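Local coordinates for uncharacterized protein (Methylibium petroleiphilum, PDB 3PL0) that probably acts as a non-haem iron dioxygenase of the 2-oxoglutarate-dependent kind, built on the double-stranded beta-helix (cupin) fold, at residues A[166-170]-A[171-175]; A[8-12]-A[13-17]. All coordinates share one frame; numbering follows the deposited sequence.

Contact 1: residues A[166-170]-A[171-175]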
loop_
_atom_site.group_PDB
_atom_site.type_symbol
_atom_site.label_atom_id
_atom_site.label_comp_id
_atom_site.label_asym_id
_atom_site.label_seq_id
_atom_site.Cartn_x
_atom_site.Cartn_y
_atom_site.Cartn_z
ATOM N N HIS A 166 -3.761 -5.339 -11.290
ATOM C CA HIS A 166 -2.446 -5.966 -11.143
ATOM C C HIS A 166 -2.284 -6.674 -9.792
ATOM O O HIS A 166 -3.030 -6.423 -8.827
ATOM C CB HIS A 166 -1.344 -4.884 -11.294
ATOM C CG HIS A 166 -1.320 -3.911 -10.158
ATOM N ND1 HIS A 166 -2.165 -2.822 -10.093
ATOM C CD2 HIS A 166 -0.595 -3.889 -9.016
ATOM C CE1 HIS A 166 -1.942 -2.159 -8.970
ATOM N NE2 HIS A 166 -0.998 -2.791 -8.295
ATOM N N ARG A 167 -1.297 -7.567 -9.729
ATOM C CA ARG A 167 -0.713 -7.913 -8.457
ATOM C C ARG A 167 0.680 -7.280 -8.298
ATOM O O ARG A 167 1.225 -6.679 -9.223
ATOM C CB ARG A 167 -0.678 -9.421 -8.257
ATOM C CG ARG A 167 0.256 -10.175 -9.167
ATOM C CD ARG A 167 0.199 -11.672 -8.890
ATOM N NE ARG A 167 0.819 -12.024 -7.619
ATOM C CZ ARG A 167 2.013 -12.603 -7.477
ATOM N NH1 ARG A 167 2.732 -12.958 -8.545
ATOM N NH2 ARG A 167 2.493 -12.845 -6.253
ATOM N N ASP A 168 1.256 -7.417 -7.118
ATOM C CA ASP A 168 2.497 -6.733 -6.824
ATOM C C ASP A 168 3.732 -7.672 -6.817
ATOM O O ASP A 168 4.848 -7.228 -6.638
ATOM C CB ASP A 168 2.361 -5.995 -5.512
ATOM C CG ASP A 168 1.313 -4.899 -5.565
ATOM O OD1 ASP A 168 0.091 -5.205 -5.621
ATOM O OD2 ASP A 168 1.719 -3.741 -5.508
ATOM N N GLY A 169 3.507 -8.969 -6.977
ATOM C CA GLY A 169 4.590 -9.934 -7.059
ATOM C C GLY A 169 5.181 -10.317 -5.720
ATOM O O GLY A 169 6.337 -10.743 -5.667
ATOM N N VAL A 170 4.373 -10.190 -4.660
ATOM C CA VAL A 170 4.811 -10.423 -3.297
ATOM C C VAL A 170 3.854 -11.434 -2.664
ATOM O O VAL A 170 3.047 -12.035 -3.348
ATOM C CB VAL A 170 4.864 -9.079 -2.507
ATOM C CG1 VAL A 170 5.907 -8.109 -3.112
ATOM C CG2 VAL A 170 3.473 -8.383 -2.454
ATOM N N ASP A 171 3.889 -11.589 -1.355
ATOM C CA ASP A 171 2.923 -12.442 -0.669
ATOM C C ASP A 171 1.653 -11.689 -0.232
ATOM O O ASP A 171 0.535 -12.152 -0.480
ATOM C CB ASP A 171 3.556 -13.093 0.538
ATOM C CG ASP A 171 4.461 -14.253 0.143
ATOM O OD1 ASP A 171 3.935 -15.383 0.055
ATOM O OD2 ASP A 171 5.643 -14.001 -0.150
ATOM N N PHE A 172 1.837 -10.577 0.460
ATOM C CA PHE A 172 0.733 -9.743 0.979
ATOM C C PHE A 172 1.032 -8.278 0.777
ATOM O O PHE A 172 2.214 -7.864 0.766
ATOM C CB PHE A 172 0.477 -10.001 2.465
ATOM C CG PHE A 172 0.073 -11.396 2.757
ATOM C CD1 PHE A 172 -1.236 -11.788 2.623
ATOM C CD2 PHE A 172 1.021 -12.348 3.129
ATOM C CE1 PHE A 172 -1.610 -13.082 2.867
ATOM C CE2 PHE A 172 0.655 -13.640 3.365
ATOM C CZ PHE A 172 -0.652 -14.019 3.242
ATOM N N VAL A 173 -0.049 -7.517 0.533
ATOM C CA VAL A 173 0.011 -6.079 0.414
ATOM C C VAL A 173 -0.972 -5.398 1.352
ATOM O O VAL A 173 -2.103 -5.904 1.580
ATOM C CB VAL A 173 -0.239 -5.643 -1.021
ATOM C CG1 VAL A 173 -0.188 -4.106 -1.111
ATOM C CG2 VAL A 173 0.812 -6.295 -1.963
ATOM N N ALA A 174 -0.538 -4.275 1.932
ATOM C CA ALA A 174 -1.449 -3.371 2.626
ATOM C C ALA A 174 -1.411 -2.051 1.932
ATOM O O ALA A 174 -0.341 -1.463 1.763
ATOM C CB ALA A 174 -1.054 -3.164 4.078
ATOM N N VAL A 175 -2.579 -1.574 1.526
ATOM C CA VAL A 175 -2.738 -0.202 1.035
ATOM C C VAL A 175 -3.401 0.627 2.140
ATOM O O VAL A 175 -4.567 0.396 2.494
ATOM C CB VAL A 175 -3.620 -0.144 -0.204
ATOM C CG1 VAL A 175 -3.751 1.331 -0.696
ATOM C CG2 VAL A 175 -3.055 -1.045 -1.326
#
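The carboxylate of Asp168 turns one face to the side chain of Val173: methyl CG2 of Val173 lies over its plane, 3.9 Å from CG of Asp168, and touches CB of Asp168 at the same distance of 3.9 Å. Arg167 offers a second flat group. CA of Gly169 sits 3.5 Å off one face of its guanidinium, nearer the edge than the centre, while NH2 of Arg167 reaches O of Val170 in a weak, strongly bent bond (3.1 Å, 121° at the hydrogen). NE of Arg167 is held by O of Asp214, which steadies the group further. Val170 and Val173 meet at about a right angle through their CG2 methyls, a tight 3.4 Å apart. On Val173 the CG1 branch is anti to the backbone N (chi1 179°), which turns CG2 back to the loop. Here the loop that carries the HxD pair, His166 and Asp168, enters strand 172-181 of the cupin barrel; with His219, whose NE2 bonds to OD1 of Asp168, the set is consistent with the HxD...H iron-binding triad of 2-oxoglutarate oxygenases. A classic beta bulge opens the strand, two successive residues, Asp171 and Phe172, pairing with Tyr245 of strand 237-246. OD2 of Asp171 accepts from N of Ser247, and the ring of Phe172 stacks on Phe131 of helix 118-134.

Contact 2: residues A[8-12]-A[13-17]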
loop_
_atom_site.group_PDB
_atom_site.type_symbol
_atom_site.label_atom_id
_atom_site.label_comp_id
_atom_site.label_asym_id
_atom_site.label_seq_id
_atom_site.Cartn_x
_atom_site.Cartn_y
_atom_site.Cartn_z
ATOM N N LEU A 8 -17.894 -1.281 9.553
ATOM C CA LEU A 8 -17.709 -1.899 10.858
ATOM C C LEU A 8 -16.271 -2.454 11.040
ATOM O O LEU A 8 -15.658 -2.968 10.105
ATOM C CB LEU A 8 -18.766 -2.982 11.096
ATOM C CG LEU A 8 -20.227 -2.487 11.083
ATOM C CD1 LEU A 8 -21.148 -3.535 11.675
ATOM C CD2 LEU A 8 -20.367 -1.176 11.832
ATOM N N PRO A 9 -15.736 -2.329 12.272
ATOM C CA PRO A 9 -14.376 -2.803 12.567
ATOM C C PRO A 9 -14.233 -4.328 12.653
ATOM O O PRO A 9 -14.994 -4.996 13.350
ATOM C CB PRO A 9 -14.066 -2.140 13.906
ATOM C CG PRO A 9 -15.389 -2.054 14.596
ATOM C CD PRO A 9 -16.443 -1.912 13.504
ATOM N N LEU A 10 -13.296 -4.892 11.907
ATOM C CA LEU A 10 -12.991 -6.297 11.998
ATOM C C LEU A 10 -11.940 -6.499 13.084
ATOM O O LEU A 10 -10.967 -5.727 13.180
ATOM C CB LEU A 10 -12.417 -6.798 10.667
ATOM C CG LEU A 10 -13.352 -6.871 9.460
ATOM C CD1 LEU A 10 -12.549 -7.326 8.225
ATOM C CD2 LEU A 10 -14.530 -7.800 9.775
ATOM N N GLY A 11 -12.103 -7.554 13.874
ATOM C CA GLY A 11 -11.050 -7.981 14.768
ATOM C C GLY A 11 -10.107 -8.823 13.967
ATOM O O GLY A 11 -10.425 -9.268 12.863
ATOM N N ARG A 12 -8.947 -9.096 14.543
ATOM C CA ARG A 12 -7.942 -9.877 13.841
ATOM C C ARG A 12 -8.409 -11.247 13.356
ATOM O O ARG A 12 -8.118 -11.631 12.253
ATOM C CB ARG A 12 -6.777 -10.093 14.780
ATOM C CG ARG A 12 -5.575 -10.537 14.128
ATOM C CD ARG A 12 -4.761 -11.100 15.212
ATOM N NE ARG A 12 -3.376 -10.914 14.933
ATOM C CZ ARG A 12 -2.457 -11.819 15.200
ATOM N NH1 ARG A 12 -2.797 -12.993 15.717
ATOM N NH2 ARG A 12 -1.200 -11.543 14.917
ATOM N N ALA A 13 -9.076 -12.015 14.212
ATOM C CA ALA A 13 -9.524 -13.348 13.802
ATOM C C ALA A 13 -10.530 -13.276 12.623
ATOM O O ALA A 13 -10.406 -14.023 11.656
ATOM C CB ALA A 13 -10.094 -14.163 15.009
ATOM N N THR A 14 -11.509 -12.377 12.671
ATOM C CA THR A 14 -12.394 -12.237 11.523
ATOM C C THR A 14 -11.603 -11.809 10.285
ATOM O O THR A 14 -11.804 -12.382 9.252
ATOM C CB THR A 14 -13.567 -11.283 11.774
ATOM O OG1 THR A 14 -14.226 -11.669 12.973
ATOM C CG2 THR A 14 -14.574 -11.357 10.655
ATOM N N ALA A 15 -10.657 -10.871 10.428
ATOM C CA ALA A 15 -9.853 -10.383 9.291
ATOM C C ALA A 15 -9.099 -11.540 8.629
ATOM O O ALA A 15 -9.033 -11.638 7.394
ATOM C CB ALA A 15 -8.903 -9.283 9.727
ATOM N N LEU A 16 -8.550 -12.419 9.470
ATOM C CA LEU A 16 -7.906 -13.631 8.972
ATOM C C LEU A 16 -8.879 -14.517 8.191
ATOM O O LEU A 16 -8.527 -15.027 7.133
ATOM C CB LEU A 16 -7.268 -14.436 10.121
ATOM C CG LEU A 16 -5.928 -13.945 10.669
ATOM C CD1 LEU A 16 -5.507 -14.825 11.845
ATOM C CD2 LEU A 16 -4.853 -14.004 9.599
ATOM N N GLN A 17 -10.094 -14.702 8.704
ATOM C CA GLN A 17 -11.049 -15.581 8.024
ATOM C C GLN A 17 -11.377 -14.975 6.659
ATOM O O GLN A 17 -11.480 -15.684 5.660
ATOM C CB GLN A 17 -12.314 -15.781 8.857
ATOM C CG GLN A 17 -12.097 -16.537 10.188
ATOM C CD GLN A 17 -12.238 -18.013 10.061
ATOM O OE1 GLN A 17 -12.150 -18.577 8.956
ATOM N NE2 GLN A 17 -12.532 -18.669 11.192
HETATM O O HOH W 1 -14.696 -9.153 13.944
#
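Leu10 and Thr14 meet across the first turn of helix 12-22, their side chains crossing at about a right angle. From CB the leucine chain runs with CG anti to the carbonyl carbon (chi1 -69°); chi2 of 177° sets CD1 anti to CA and carries it on toward Ala15, while CD2 branches to Thr14. CD2 of Leu10 rests 3.7 Å from CG2 of Thr14, with CB of Thr14 a little farther from the same methyl, at 4.1 Å. The other tip, CD1 of Leu10, lies 4.2 Å from CA of Ala15 and 4.4 Å from its CB. Both Leu10 and Ala15 also lie against Cys25 of strand 24-27, so the leucine fills the angle between helix and strand. Gly11 occupies the N-cap position, and Leu10, just before it, pairs with Ala15 four residues after the cap in the manner of a hydrophobic staple. The backbone bonds begin at the cap: N of Ala15 gives to O of Gly11 at 2.9 Å, and N of Leu16 to O of Arg12 at 2.9 Å, each with 162° at the hydrogen. Beside them a water accepts from N of Gly11 (3.0 Å) and lies 2.7 Å from OG1 of Thr14, hydrogen-bonded to both. In a capping box the residue at Thr14's position would bond the N-cap amide directly; here the water carries that link. The side chain of Arg12 touches Glu129 and Lys133 of helix 118-134 and Leu35 of helix 29-36. Within this turn the N-cap glycine has no side-chain oxygen to offer, and the contacts are backbone bonds, a bridging water and apolar contact from the leucine; Thr14 serves the last two, its OG1 on the water and its CG2 on the leucine methyl.

In the fold
Contact 1 is buried, its centre about 8 Å from that of the chain; contact 2 is a surface contact, about 19 Å out. Their centres lie about 19 Å apart and they do not touch, but both abut helix 118-134: contact 1 through Phe172 and Ala174, contact 2 through Arg12 and Leu16. Each joins a loop to the regular element that follows it, a barrel strand in contact 1 and the N-terminal helix in contact 2. Valine methyls and a carboxylate face meet in contact 1, whose polar groups are bonded mainly to neighbouring strands and loops, whereas contact 2 supplies most of its polar bonding from its own helical turn and a water.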